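PDB 6WBT: cellulase IBT99 from Metagenomes, which probably hydrolyses 6-phospho-alpha-glucosides as a family 4 glycoside hydrolase that uses NAD and a manganese ion. Local coordinates for residues D335-N346 against V359-V370. Sequence-based numbering, arbitrary orientation.
Sequences DERSRQLVIVPN and VEIPGYVTDRGV
Arg339 lays one face of its guanidinium on the ring of Pro362, whose CB and CG both lie 3.4 Å from NH2, while its chain crosses above the rim of one face of the Tyr364 ring, CD nearest OH. With CG anti to the backbone N (chi1 -172°) and the chain extended to NE, the arginine runs beside the proline, pointing the same way, and its tip reaches Asp195 and the carbonyl of Ser194. Its guanidinium stands 77° from the tyrosine plane; the tyrosine hydroxyl binds Glu371 of the second subunit. A leucine in place of Arg339 would probably leave Asp195 without its ionic mate and Pro362 CB without its flat guanidinium cover. Leu341 crosses the same proline, its CD2 3.6 Å from CB, so the rigid ring meets both a charged plane and a methyl. Strands 338-345 and 359-366 are antiparallel neighbours in the mixed sheet that continues the Rossmann-type parallel strands of family 4 enzymes; they bring Glu360, bonded through OE1 to Asn200, to about 6 Å (side chain) from the manganese ion, and the Ile343 side chain to about 7 Å from NAD. Proline suits position 362 because a non-hydrogen-bonded site needs no N-H toward Leu341; next to it, Gly363 and Gln340 exchange reciprocal backbone bonds. Beyond, Val370 CG1 lies 3.5 Å from Val342 CG2, and Val344 CG2 meets Ile361 CG1. At the far end, the anti lone pair of Asp335 OD1 takes Asp367 N (3.0 Å), OD2 salt-bridges Arg337, and Thr366 CG2 sits over one face of that guanidinium, whose NE bonds Tyr364 OH and NH2 Glu193, both of the second subunit.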
ATOM      1  N   ASP A 335      17.401 -11.661  27.454  1.00 62.57           N
ATOM      2  CA  ASP A 335      17.176 -10.483  26.615  1.00 62.24           C
ATOM      3  C   ASP A 335      18.491  -9.991  26.008  1.00 62.44           C
ATOM      4  O   ASP A 335      18.858  -8.819  26.115  1.00 61.10           O
ATOM      5  CB  ASP A 335      16.475  -9.376  27.408  1.00 64.32           C
ATOM      6  CG  ASP A 335      16.023  -8.222  26.536  1.00 66.35           C
ATOM      7  OD1 ASP A 335      15.224  -8.455  25.606  1.00 66.29           O
ATOM      8  OD2 ASP A 335      16.464  -7.080  26.784  1.00 67.63           O
ATOM      9  N   GLU A 336      19.211 -10.913  25.367  1.00 64.79           N
ATOM     10  CA  GLU A 336      20.535 -10.616  24.835  1.00 65.93           C
ATOM     11  C   GLU A 336      20.497  -9.831  23.530  1.00 64.56           C
ATOM     12  O   GLU A 336      21.553  -9.380  23.074  1.00 65.12           O
ATOM     13  CB  GLU A 336      21.320 -11.912  24.621  1.00 67.74           C
ATOM     14  CG  GLU A 336      21.320 -12.846  25.818  1.00 72.28           C
ATOM     15  CD  GLU A 336      22.367 -13.935  25.700  1.00 76.08           C
ATOM     16  OE1 GLU A 336      23.419 -13.823  26.362  1.00 78.38           O
ATOM     17  OE2 GLU A 336      22.141 -14.896  24.936  1.00 75.88           O
ATOM     18  N   ARG A 337      19.319  -9.664  22.926  1.00 61.18           N
ATOM     19  CA  ARG A 337      19.164  -8.908  21.681  1.00 58.92           C
ATOM     20  C   ARG A 337      20.016  -9.501  20.561  1.00 57.64           C
ATOM     21  O   ARG A 337      20.651  -8.780  19.790  1.00 58.54           O
ATOM     22  CB  ARG A 337      19.489  -7.426  21.888  1.00 60.43           C
ATOM     23  CG  ARG A 337      18.805  -6.809  23.096  1.00 62.93           C
ATOM     24  CD  ARG A 337      17.303  -7.021  23.042  1.00 63.47           C
ATOM     25  NE  ARG A 337      16.579  -5.778  22.796  1.00 64.77           N
ATOM     26  CZ  ARG A 337      16.040  -5.030  23.753  1.00 65.38           C
ATOM     27  NH1 ARG A 337      16.142  -5.398  25.022  1.00 64.93           N
ATOM     28  NH2 ARG A 337      15.397  -3.915  23.440  1.00 66.05           N
ATOM     29  N   SER A 338      20.030 -10.829  20.473  1.00 55.68           N
ATOM     30  CA  SER A 338      20.798 -11.501  19.436  1.00 54.56           C
ATOM     31  C   SER A 338      20.142 -11.307  18.075  1.00 50.84           C
ATOM     32  O   SER A 338      18.922 -11.429  17.931  1.00 50.95           O
ATOM     33  CB  SER A 338      20.927 -12.992  19.752  1.00 56.33           C
ATOM     34  OG  SER A 338      21.723 -13.651  18.781  1.00 57.31           O
ATOM     35  N   ARG A 339      20.960 -11.002  17.072  1.00 48.80           N
ATOM     36  CA  ARG A 339      20.481 -10.742  15.720  1.00 47.53           C
ATOM     37  C   ARG A 339      20.507 -12.046  14.931  1.00 49.59           C
ATOM     38  O   ARG A 339      21.578 -12.524  14.541  1.00 49.85           O
ATOM     39  CB  ARG A 339      21.333  -9.670  15.047  1.00 45.14           C
ATOM     40  CG  ARG A 339      20.805  -9.199  13.703  1.00 44.85           C
ATOM     41  CD  ARG A 339      21.733  -8.164  13.089  1.00 45.18           C
ATOM     42  NE  ARG A 339      21.215  -7.636  11.831  1.00 44.98           N
ATOM     43  CZ  ARG A 339      21.420  -8.195  10.645  1.00 43.26           C
ATOM     44  NH1 ARG A 339      22.133  -9.310  10.550  1.00 41.36           N
ATOM     45  NH2 ARG A 339      20.912  -7.643   9.552  1.00 43.28           N
ATOM     46  N   GLN A 340      19.330 -12.622  14.692  1.00 51.52           N
ATOM     47  CA  GLN A 340      19.206 -13.890  13.990  1.00 51.91           C
ATOM     48  C   GLN A 340      18.235 -13.747  12.826  1.00 51.69           C
ATOM     49  O   GLN A 340      17.442 -12.804  12.761  1.00 53.11           O
ATOM     50  CB  GLN A 340      18.729 -15.011  14.924  1.00 51.15           C
ATOM     51  CG  GLN A 340      19.580 -15.198  16.170  1.00 51.23           C
ATOM     52  CD  GLN A 340      20.982 -15.688  15.859  1.00 50.83           C
ATOM     53  OE1 GLN A 340      21.244 -16.220  14.780  1.00 49.71           O
ATOM     54  NE2 GLN A 340      21.893 -15.506  16.807  1.00 51.67           N
ATOM     55  N   LEU A 341      18.307 -14.705  11.904  1.00 50.70           N
ATOM     56  CA  LEU A 341      17.403 -14.761  10.757  1.00 51.13           C
ATOM     57  C   LEU A 341      16.218 -15.640  11.139  1.00 52.83           C
ATOM     58  O   LEU A 341      16.303 -16.870  11.097  1.00 54.95           O
ATOM     59  CB  LEU A 341      18.124 -15.299   9.525  1.00 50.83           C
ATOM     60  CG  LEU A 341      19.451 -14.642   9.140  1.00 51.87           C
ATOM     61  CD1 LEU A 341      20.014 -15.282   7.880  1.00 51.76           C
ATOM     62  CD2 LEU A 341      19.288 -13.144   8.954  1.00 52.77           C
ATOM     63  N   VAL A 342      15.108 -15.010  11.514  1.00 51.79           N
ATOM     64  CA  VAL A 342      13.920 -15.717  11.963  1.00 50.99           C
ATOM     65  C   VAL A 342      12.782 -15.445  10.985  1.00 47.77           C
ATOM     66  O   VAL A 342      12.881 -14.600  10.095  1.00 45.94           O
ATOM     67  CB  VAL A 342      13.513 -15.323  13.395  1.00 53.13           C
ATOM     68  CG1 VAL A 342      14.691 -15.481  14.344  1.00 54.42           C
ATOM     69  CG2 VAL A 342      12.996 -13.904  13.414  1.00 53.25           C
ATOM     70  N   ILE A 343      11.689 -16.178  11.171  1.00 47.02           N
ATOM     71  CA  ILE A 343      10.515 -16.087  10.312  1.00 45.53           C
ATOM     72  C   ILE A 343       9.455 -15.291  11.062  1.00 45.71           C
ATOM     73  O   ILE A 343       8.952 -15.730  12.102  1.00 47.66           O
ATOM     74  CB  ILE A 343       9.997 -17.476   9.920  1.00 44.91           C
ATOM     75  CG1 ILE A 343      11.137 -18.317   9.344  1.00 43.74           C
ATOM     76  CG2 ILE A 343       8.858 -17.356   8.920  1.00 45.56           C
ATOM     77  CD1 ILE A 343      10.751 -19.744   9.050  1.00 43.68           C
ATOM     78  N   VAL A 344       9.111 -14.121  10.536  1.00 42.54           N
ATOM     79  CA  VAL A 344       8.154 -13.230  11.188  1.00 42.07           C
ATOM     80  C   VAL A 344       7.081 -12.848  10.179  1.00 42.36           C
ATOM     81  O   VAL A 344       7.297 -12.922   8.959  1.00 41.29           O
ATOM     82  CB  VAL A 344       8.844 -11.967  11.756  1.00 41.89           C
ATOM     83  CG1 VAL A 344       9.783 -12.339  12.890  1.00 42.74           C
ATOM     84  CG2 VAL A 344       9.591 -11.235  10.654  1.00 40.13           C
ATOM     85  N   PRO A 345       5.902 -12.449  10.658  1.00 42.38           N
ATOM     86  CA  PRO A 345       4.906 -11.861   9.752  1.00 40.79           C
ATOM     87  C   PRO A 345       5.427 -10.551   9.179  1.00 39.10           C
ATOM     88  O   PRO A 345       5.988  -9.723   9.901  1.00 40.57           O
ATOM     89  CB  PRO A 345       3.686 -11.640  10.654  1.00 40.79           C
ATOM     90  CG  PRO A 345       3.898 -12.552  11.819  1.00 40.57           C
ATOM     91  CD  PRO A 345       5.375 -12.620  12.021  1.00 40.72           C
ATOM     92  N   ASN A 346       5.241 -10.374   7.870  1.00 36.50           N
ATOM     93  CA  ASN A 346       5.752  -9.202   7.167  1.00 34.00           C
ATOM     94  C   ASN A 346       5.219  -7.912   7.774  1.00 33.09           C
ATOM     95  O   ASN A 346       5.947  -7.205   8.478  1.00 35.91           O
ATOM     96  CB  ASN A 346       5.390  -9.269   5.682  1.00 34.40           C
ATOM     97  CG  ASN A 346       6.107  -8.220   4.862  1.00 32.72           C
ATOM     98  OD1 ASN A 346       7.178  -7.748   5.243  1.00 29.76           O
ATOM     99  ND2 ASN A 346       5.523  -7.848   3.730  1.00 32.61           N
ATOM    100  N   VAL A 359       7.949 -13.843   6.084  1.00 41.28           N
ATOM    101  CA  VAL A 359       9.270 -13.643   5.503  1.00 41.00           C
ATOM    102  C   VAL A 359      10.333 -14.033   6.517  1.00 42.46           C
ATOM    103  O   VAL A 359      10.110 -14.011   7.733  1.00 41.34           O
ATOM    104  CB  VAL A 359       9.448 -12.185   5.035  1.00 40.28           C
ATOM    105  CG1 VAL A 359       8.498 -11.879   3.889  1.00 39.44           C
ATOM    106  CG2 VAL A 359       9.216 -11.228   6.195  1.00 39.17           C
ATOM    107  N   GLU A 360      11.507 -14.395   6.007  1.00 45.96           N
ATOM    108  CA  GLU A 360      12.657 -14.784   6.820  1.00 47.61           C
ATOM    109  C   GLU A 360      13.680 -13.654   6.745  1.00 44.67           C
ATOM    110  O   GLU A 360      14.406 -13.528   5.754  1.00 45.60           O
ATOM    111  CB  GLU A 360      13.236 -16.111   6.333  1.00 51.09           C
ATOM    112  CG  GLU A 360      14.446 -16.598   7.112  1.00 57.12           C
ATOM    113  CD  GLU A 360      14.812 -18.032   6.776  1.00 62.38           C
ATOM    114  OE1 GLU A 360      14.169 -18.956   7.319  1.00 64.31           O
ATOM    115  OE2 GLU A 360      15.737 -18.238   5.963  1.00 63.90           O
ATOM    116  N   ILE A 361      13.732 -12.836   7.791  1.00 40.88           N
ATOM    117  CA  ILE A 361      14.552 -11.626   7.807  1.00 41.81           C
ATOM    118  C   ILE A 361      15.284 -11.534   9.136  1.00 45.61           C
ATOM    119  O   ILE A 361      14.887 -12.164  10.127  1.00 48.88           O
ATOM    120  CB  ILE A 361      13.701 -10.359   7.580  1.00 38.71           C
ATOM    121  CG1 ILE A 361      12.558 -10.296   8.596  1.00 35.85           C
ATOM    122  CG2 ILE A 361      13.163 -10.322   6.157  1.00 37.15           C
ATOM    123  CD1 ILE A 361      11.733  -9.037   8.503  1.00 35.96           C
ATOM    124  N   PRO A 362      16.374 -10.761   9.188  1.00 45.93           N
ATOM    125  CA  PRO A 362      17.090 -10.599  10.459  1.00 45.28           C
ATOM    126  C   PRO A 362      16.256  -9.846  11.484  1.00 45.01           C
ATOM    127  O   PRO A 362      15.538  -8.898  11.156  1.00 43.09           O
ATOM    128  CB  PRO A 362      18.341  -9.804  10.066  1.00 44.77           C
ATOM    129  CG  PRO A 362      17.970  -9.117   8.798  1.00 44.10           C
ATOM    130  CD  PRO A 362      17.078 -10.085   8.085  1.00 45.54           C
ATOM    131  N   GLY A 363      16.361 -10.281  12.736  1.00 47.51           N
ATOM    132  CA  GLY A 363      15.652  -9.636  13.825  1.00 47.55           C
ATOM    133  C   GLY A 363      16.398  -9.822  15.128  1.00 46.51           C
ATOM    134  O   GLY A 363      17.218 -10.734  15.276  1.00 46.37           O
ATOM    135  N   TYR A 364      16.103  -8.939  16.077  1.00 45.01           N
ATOM    136  CA  TYR A 364      16.738  -8.951  17.389  1.00 43.75           C
ATOM    137  C   TYR A 364      15.848  -9.708  18.367  1.00 44.26           C
ATOM    138  O   TYR A 364      14.720  -9.285  18.644  1.00 44.09           O
ATOM    139  CB  TYR A 364      16.999  -7.526  17.879  1.00 42.36           C
ATOM    140  CG  TYR A 364      18.039  -6.787  17.064  1.00 42.17           C
ATOM    141  CD1 TYR A 364      17.704  -6.177  15.861  1.00 40.47           C
ATOM    142  CD2 TYR A 364      19.356  -6.702  17.495  1.00 42.28           C
ATOM    143  CE1 TYR A 364      18.652  -5.503  15.113  1.00 39.52           C
ATOM    144  CE2 TYR A 364      20.310  -6.030  16.754  1.00 41.39           C
ATOM    145  CZ  TYR A 364      19.952  -5.433  15.563  1.00 40.91           C
ATOM    146  OH  TYR A 364      20.897  -4.763  14.822  1.00 41.60           O
ATOM    147  N   VAL A 365      16.355 -10.824  18.883  1.00 44.79           N
ATOM    148  CA  VAL A 365      15.589 -11.685  19.780  1.00 45.85           C
ATOM    149  C   VAL A 365      15.591 -11.061  21.172  1.00 48.56           C
ATOM    150  O   VAL A 365      16.630 -10.994  21.833  1.00 48.83           O
ATOM    151  CB  VAL A 365      16.155 -13.108  19.812  1.00 44.99           C
ATOM    152  CG1 VAL A 365      15.414 -13.949  20.839  1.00 45.33           C
ATOM    153  CG2 VAL A 365      16.067 -13.744  18.432  1.00 43.74           C
ATOM    154  N   THR A 366      14.426 -10.607  21.618  1.00 50.90           N
ATOM    155  CA  THR A 366      14.240 -10.051  22.948  1.00 53.50           C
ATOM    156  C   THR A 366      13.450 -11.031  23.806  1.00 56.03           C
ATOM    157  O   THR A 366      12.914 -12.029  23.321  1.00 54.61           O
ATOM    158  CB  THR A 366      13.512  -8.702  22.882  1.00 50.40           C
ATOM    159  OG1 THR A 366      12.109  -8.925  22.698  1.00 47.74           O
ATOM    160  CG2 THR A 366      14.038  -7.872  21.722  1.00 48.15           C
ATOM    161  N   ASP A 367      13.371 -10.729  25.104  1.00 60.23           N
ATOM    162  CA  ASP A 367      12.554 -11.551  25.990  1.00 63.57           C
ATOM    163  C   ASP A 367      11.062 -11.360  25.755  1.00 61.84           C
ATOM    164  O   ASP A 367      10.259 -12.054  26.391  1.00 62.12           O
ATOM    165  CB  ASP A 367      12.888 -11.254  27.454  1.00 68.06           C
ATOM    166  CG  ASP A 367      12.459  -9.866  27.881  1.00 72.91           C
ATOM    167  OD1 ASP A 367      12.855  -8.886  27.215  1.00 74.60           O
ATOM    168  OD2 ASP A 367      11.716  -9.756  28.879  1.00 74.79           O
ATOM    169  N   ARG A 368      10.676 -10.444  24.867  1.00 59.63           N
ATOM    170  CA  ARG A 368       9.283 -10.208  24.525  1.00 59.66           C
ATOM    171  C   ARG A 368       8.909 -10.746  23.152  1.00 58.65           C
ATOM    172  O   ARG A 368       7.727 -10.712  22.791  1.00 60.19           O
ATOM    173  CB  ARG A 368       8.976  -8.703  24.575  1.00 60.39           C
ATOM    174  CG  ARG A 368       9.585  -7.982  25.767  1.00 61.24           C
ATOM    175  CD  ARG A 368       9.501  -6.475  25.593  1.00 61.77           C
ATOM    176  NE  ARG A 368      10.166  -6.033  24.371  1.00 61.97           N
ATOM    177  CZ  ARG A 368      11.457  -5.720  24.294  1.00 63.62           C
ATOM    178  NH1 ARG A 368      12.226  -5.798  25.370  1.00 65.41           N
ATOM    179  NH2 ARG A 368      11.977  -5.326  23.139  1.00 63.09           N
ATOM    180  N   GLY A 369       9.875 -11.235  22.384  1.00 56.88           N
ATOM    181  CA  GLY A 369       9.665 -11.717  21.040  1.00 55.48           C
ATOM    182  C   GLY A 369      10.783 -11.243  20.139  1.00 55.22           C
ATOM    183  O   GLY A 369      11.886 -10.944  20.596  1.00 57.81           O
ATOM    184  N   VAL A 370      10.487 -11.168  18.845  1.00 53.59           N
ATOM    185  CA  VAL A 370      11.446 -10.730  17.840  1.00 51.79           C
ATOM    186  C   VAL A 370      11.079  -9.328  17.381  1.00 52.84           C
ATOM    187  O   VAL A 370       9.905  -9.028  17.128  1.00 54.73           O
ATOM    188  CB  VAL A 370      11.493 -11.702  16.648  1.00 48.76           C
ATOM    189  CG1 VAL A 370      12.423 -11.169  15.570  1.00 49.07           C
ATOM    190  CG2 VAL A 370      11.935 -13.081  17.106  1.00 47.92           C
TER